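Local coordinates for prenylcyclase (Actinoplanes teichomyceticus, PDB 6IJ1), which probably acts as a terpene cyclase-like enzyme on prenyl substrates, although its exact reaction remains unassigned, at residues G283-M293 / T319-T330. Sequence-based numbering, arbitrary orientation.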
loop_
_atom_site.group_PDB
_atom_site.type_symbol
_atom_site.label_atom_id
_atom_site.label_comp_id
_atom_site.label_asym_id
_atom_site.label_seq_id
_atom_site.Cartn_x
_atom_site.Cartn_y
_atom_site.Cartn_z
ATOM N N GLY A 283 -18.598 3.978 -9.980
ATOM C CA GLY A 283 -17.318 4.684 -10.000
ATOM C C GLY A 283 -16.187 3.900 -9.377
ATOM O O GLY A 283 -15.034 4.346 -9.438
ATOM N N SER A 284 -16.485 2.756 -8.747
ATOM C CA SER A 284 -15.432 1.953 -8.125
ATOM C C SER A 284 -14.980 0.846 -9.061
ATOM O O SER A 284 -15.434 0.717 -10.199
ATOM C CB SER A 284 -15.927 1.340 -6.807
ATOM O OG SER A 284 -16.959 0.385 -7.081
ATOM N N TRP A 285 -13.992 0.037 -8.604
ATOM C CA TRP A 285 -13.565 -1.173 -9.303
ATOM C C TRP A 285 -13.772 -2.364 -8.384
ATOM O O TRP A 285 -13.841 -2.192 -7.143
ATOM C CB TRP A 285 -12.060 -1.058 -9.704
ATOM C CG TRP A 285 -11.857 -0.197 -10.934
ATOM C CD1 TRP A 285 -11.732 -0.666 -12.223
ATOM C CD2 TRP A 285 -11.805 1.236 -11.006
ATOM N NE1 TRP A 285 -11.620 0.411 -13.090
ATOM C CE2 TRP A 285 -11.636 1.577 -12.369
ATOM C CE3 TRP A 285 -11.831 2.265 -10.050
ATOM C CZ2 TRP A 285 -11.490 2.918 -12.815
ATOM C CZ3 TRP A 285 -11.711 3.587 -10.480
ATOM C CH2 TRP A 285 -11.562 3.896 -11.873
ATOM N N THR A 286 -13.823 -3.556 -9.004
ATOM C CA THR A 286 -14.077 -4.780 -8.250
ATOM C C THR A 286 -13.054 -4.888 -7.125
ATOM O O THR A 286 -11.846 -4.780 -7.386
ATOM C CB THR A 286 -13.930 -5.957 -9.179
ATOM O OG1 THR A 286 -14.921 -5.778 -10.243
ATOM C CG2 THR A 286 -14.138 -7.299 -8.432
ATOM N N PRO A 287 -13.470 -5.152 -5.889
ATOM C CA PRO A 287 -12.484 -5.247 -4.807
ATOM C C PRO A 287 -11.479 -6.332 -5.121
ATOM O O PRO A 287 -11.827 -7.525 -5.301
ATOM C CB PRO A 287 -13.314 -5.591 -3.572
ATOM C CG PRO A 287 -14.691 -4.894 -3.888
ATOM C CD PRO A 287 -14.851 -5.162 -5.354
ATOM N N SER A 288 -10.216 -5.942 -5.108
ATOM C CA SER A 288 -9.179 -6.872 -5.526
ATOM C C SER A 288 -7.878 -6.587 -4.781
ATOM O O SER A 288 -6.824 -7.129 -5.160
ATOM C CB SER A 288 -9.004 -6.762 -7.064
ATOM O OG SER A 288 -8.978 -5.397 -7.505
ATOM N N ALA A 289 -7.931 -5.816 -3.704
ATOM C CA ALA A 289 -6.725 -5.537 -2.923
ATOM C C ALA A 289 -6.565 -6.691 -1.927
ATOM O O ALA A 289 -6.966 -6.615 -0.765
ATOM C CB ALA A 289 -6.846 -4.161 -2.245
ATOM N N ARG A 290 -5.998 -7.789 -2.422
ATOM C CA ARG A 290 -6.059 -9.072 -1.716
ATOM C C ARG A 290 -4.883 -9.158 -0.754
ATOM O O ARG A 290 -3.724 -9.285 -1.175
ATOM C CB ARG A 290 -6.049 -10.252 -2.706
ATOM C CG ARG A 290 -7.217 -10.203 -3.734
ATOM C CD ARG A 290 -8.620 -10.012 -3.066
ATOM N NE ARG A 290 -9.180 -11.241 -2.526
ATOM C CZ ARG A 290 -9.903 -12.132 -3.254
ATOM N NH1 ARG A 290 -10.062 -11.995 -4.509
ATOM N NH2 ARG A 290 -10.353 -13.216 -2.712
ATOM N N LEU A 291 -5.207 -9.046 0.518
ATOM C CA LEU A 291 -4.248 -8.955 1.616
ATOM C C LEU A 291 -4.186 -10.326 2.258
ATOM O O LEU A 291 -5.221 -10.865 2.660
ATOM C CB LEU A 291 -4.754 -7.894 2.604
ATOM C CG LEU A 291 -3.917 -7.294 3.718
ATOM C CD1 LEU A 291 -4.835 -6.294 4.391
ATOM C CD2 LEU A 291 -3.604 -8.438 4.647
ATOM N N ARG A 292 -2.997 -10.892 2.390
ATOM C CA ARG A 292 -2.898 -12.175 3.095
ATOM C C ARG A 292 -2.448 -11.913 4.525
ATOM O O ARG A 292 -1.367 -11.332 4.750
ATOM C CB ARG A 292 -1.986 -13.147 2.366
ATOM C CG ARG A 292 -0.563 -12.679 2.126
ATOM C CD ARG A 292 0.204 -13.680 1.255
ATOM N NE ARG A 292 1.584 -13.270 1.056
ATOM C CZ ARG A 292 2.403 -13.826 0.181
ATOM N NH1 ARG A 292 2.010 -14.898 -0.552
ATOM N NH2 ARG A 292 3.631 -13.351 0.000
ATOM N N MET A 293 -3.297 -12.291 5.474
ATOM C CA MET A 293 -2.963 -12.127 6.893
ATOM C C MET A 293 -2.043 -13.283 7.297
ATOM O O MET A 293 -2.474 -14.337 7.798
ATOM C CB MET A 293 -4.237 -12.078 7.748
ATOM C CG MET A 293 -4.995 -10.785 7.703
ATOM S SD MET A 293 -3.948 -9.413 8.254
ATOM C CE MET A 293 -3.482 -10.021 9.853
ATOM N N THR A 319 -5.820 -15.978 6.654
ATOM C CA THR A 319 -6.832 -15.784 5.624
ATOM C C THR A 319 -6.306 -14.810 4.569
ATOM O O THR A 319 -5.474 -13.951 4.844
ATOM C CB THR A 319 -8.120 -15.269 6.266
ATOM O OG1 THR A 319 -9.234 -15.655 5.469
ATOM C CG2 THR A 319 -8.158 -13.711 6.379
ATOM N N ILE A 320 -6.852 -14.952 3.361
ATOM C CA ILE A 320 -6.695 -13.938 2.310
ATOM C C ILE A 320 -7.954 -13.099 2.308
ATOM O O ILE A 320 -9.062 -13.637 2.135
ATOM C CB ILE A 320 -6.467 -14.578 0.952
ATOM C CG1 ILE A 320 -5.104 -15.230 0.935
ATOM C CG2 ILE A 320 -6.529 -13.483 -0.160
ATOM C CD1 ILE A 320 -4.952 -16.226 -0.219
ATOM N N ALA A 321 -7.809 -11.802 2.558
ATOM C CA ALA A 321 -8.931 -10.890 2.717
ATOM C C ALA A 321 -9.010 -9.992 1.506
ATOM O O ALA A 321 -8.090 -9.940 0.680
ATOM C CB ALA A 321 -8.746 -10.041 3.985
ATOM N N ARG A 322 -10.113 -9.267 1.402
ATOM C CA ARG A 322 -10.267 -8.262 0.370
ATOM C C ARG A 322 -10.765 -6.974 1.004
ATOM O O ARG A 322 -11.302 -6.959 2.117
ATOM C CB ARG A 322 -11.237 -8.736 -0.741
ATOM C CG ARG A 322 -12.648 -8.670 -0.327
ATOM C CD ARG A 322 -13.537 -9.418 -1.436
ATOM N NE ARG A 322 -13.488 -10.851 -1.221
ATOM C CZ ARG A 322 -13.564 -11.755 -2.209
ATOM N NH1 ARG A 322 -13.658 -11.354 -3.483
ATOM N NH2 ARG A 322 -13.587 -13.059 -1.895
ATOM N N ASP A 323 -10.567 -5.869 0.277
ATOM C CA ASP A 323 -11.087 -4.579 0.689
ATOM C C ASP A 323 -12.594 -4.566 0.457
ATOM O O ASP A 323 -13.083 -4.237 -0.645
ATOM C CB ASP A 323 -10.384 -3.444 -0.103
ATOM C CG ASP A 323 -10.416 -3.639 -1.612
ATOM O OD1 ASP A 323 -10.147 -4.753 -2.130
ATOM O OD2 ASP A 323 -10.620 -2.608 -2.314
ATOM N N THR A 324 -13.321 -4.978 1.500
ATOM C CA THR A 324 -14.764 -5.206 1.484
ATOM C C THR A 324 -15.568 -4.168 0.707
ATOM O O THR A 324 -16.517 -4.509 -0.020
ATOM C CB THR A 324 -15.198 -5.206 2.920
ATOM O OG1 THR A 324 -14.326 -6.045 3.689
ATOM C CG2 THR A 324 -16.649 -5.749 3.027
ATOM N N PHE A 325 -15.223 -2.889 0.903
ATOM C CA PHE A 325 -16.020 -1.800 0.349
ATOM C C PHE A 325 -15.418 -1.201 -0.907
ATOM O O PHE A 325 -15.978 -0.246 -1.465
ATOM C CB PHE A 325 -16.236 -0.746 1.452
ATOM C CG PHE A 325 -16.933 -1.328 2.623
ATOM C CD1 PHE A 325 -18.210 -1.762 2.484
ATOM C CD2 PHE A 325 -16.264 -1.498 3.809
ATOM C CE1 PHE A 325 -18.861 -2.334 3.622
ATOM C CE2 PHE A 325 -16.881 -2.080 4.934
ATOM C CZ PHE A 325 -18.178 -2.494 4.819
ATOM N N GLY A 326 -14.273 -1.750 -1.386
ATOM C CA GLY A 326 -13.682 -1.313 -2.641
ATOM C C GLY A 326 -12.948 0.010 -2.579
ATOM O O GLY A 326 -12.519 0.513 -3.631
ATOM N N LEU A 327 -12.718 0.540 -1.372
ATOM C CA LEU A 327 -12.063 1.863 -1.325
ATOM C C LEU A 327 -10.570 1.720 -1.633
ATOM O O LEU A 327 -9.996 2.548 -2.355
ATOM C CB LEU A 327 -12.223 2.557 0.040
ATOM C CG LEU A 327 -13.606 2.654 0.683
ATOM C CD1 LEU A 327 -13.505 3.738 1.809
ATOM C CD2 LEU A 327 -14.684 3.010 -0.266
ATOM N N HIS A 328 -9.919 0.681 -1.089
ATOM C CA HIS A 328 -8.490 0.553 -1.338
ATOM C C HIS A 328 -8.224 0.314 -2.805
ATOM O O HIS A 328 -7.360 0.951 -3.404
ATOM C CB HIS A 328 -7.950 -0.590 -0.458
ATOM C CG HIS A 328 -6.460 -0.626 -0.346
ATOM N ND1 HIS A 328 -5.649 -0.881 -1.421
ATOM C CD2 HIS A 328 -5.644 -0.409 0.712
ATOM C CE1 HIS A 328 -4.387 -0.833 -1.036
ATOM N NE2 HIS A 328 -4.345 -0.536 0.262
ATOM N N THR A 329 -9.002 -0.574 -3.416
ATOM C CA THR A 329 -8.817 -0.837 -4.859
ATOM C C THR A 329 -9.048 0.419 -5.665
ATOM O O THR A 329 -8.267 0.756 -6.549
ATOM C CB THR A 329 -9.796 -1.935 -5.343
ATOM O OG1 THR A 329 -9.554 -3.167 -4.668
ATOM C CG2 THR A 329 -9.661 -2.177 -6.875
ATOM N N THR A 330 -10.127 1.139 -5.383
ATOM C CA THR A 330 -10.436 2.308 -6.195
ATOM C C THR A 330 -9.357 3.369 -6.042
ATOM O O THR A 330 -8.956 3.969 -7.047
ATOM C CB THR A 330 -11.813 2.831 -5.768
ATOM O OG1 THR A 330 -12.773 1.824 -6.040
ATOM C CG2 THR A 330 -12.164 4.110 -6.564
HETATM O O HOH W 1 -14.208 -8.914 -4.900
HETATM O O HOH W 2 -10.365 -12.564 -0.001
#
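Two like-charged guanidinium groups lie stacked: Arg-290 rests on Arg-322, centres 3.9 Å apart and planes 29° from parallel. The two side chains run side by side, pointing the same way; Arg-290 bends at chi2 (-51°) and chi3, which lays CD against Arg-322 CB. Flat, delocalised groups suit such overlap, and polar partners around the rims probably offset the repulsion: Arg-290 NH2 donates to a water held by Ile-320 O, Arg-322 NH1 to one bound to Pro-287 O, and Arg-322 NH2 forms a salt bridge with Asp-310.

Farther along, Asp-323 begins a type I beta turn ending at Gly-326, just before helix 327-341. Its OD1 accepts from Ala-289 N (2.9 Å), the centre of an inverse gamma turn, while OD2 takes first-turn Thr-329 N. Thr-329 OG1 donates to Asp-323 OD2 (2.6 Å, syn side) and accepts a nearly straight bond from Ser-288 N (167°), a double role suited to threonine. Without the carboxylate, as with an alanine here, Ala-289 N and Thr-329 N would probably lose these acceptors and the Thr-329 hydroxyl be less firmly oriented. Ala-289 CB lies 3.6 Å from His-328 ND1, a close approach suiting a small side chain. Pro-287 CG packs on CA of Gly-326, the N-cap residue; positive phi favours glycine, and a side chain would point toward Pro-287.

At the other end, Leu-291 and Ala-321 form an antiparallel hydrogen-bonded pair, Ala-321 N to Leu-291 O being 2.8 Å. Strand 319-321 is the middle strand of a small mixed sheet, between 291-292 and 308-309, while Trp-285 and Thr-329 pack against Pro-246 of helix 246-256, and Thr-330 touches Phe-20 of helix 10-23.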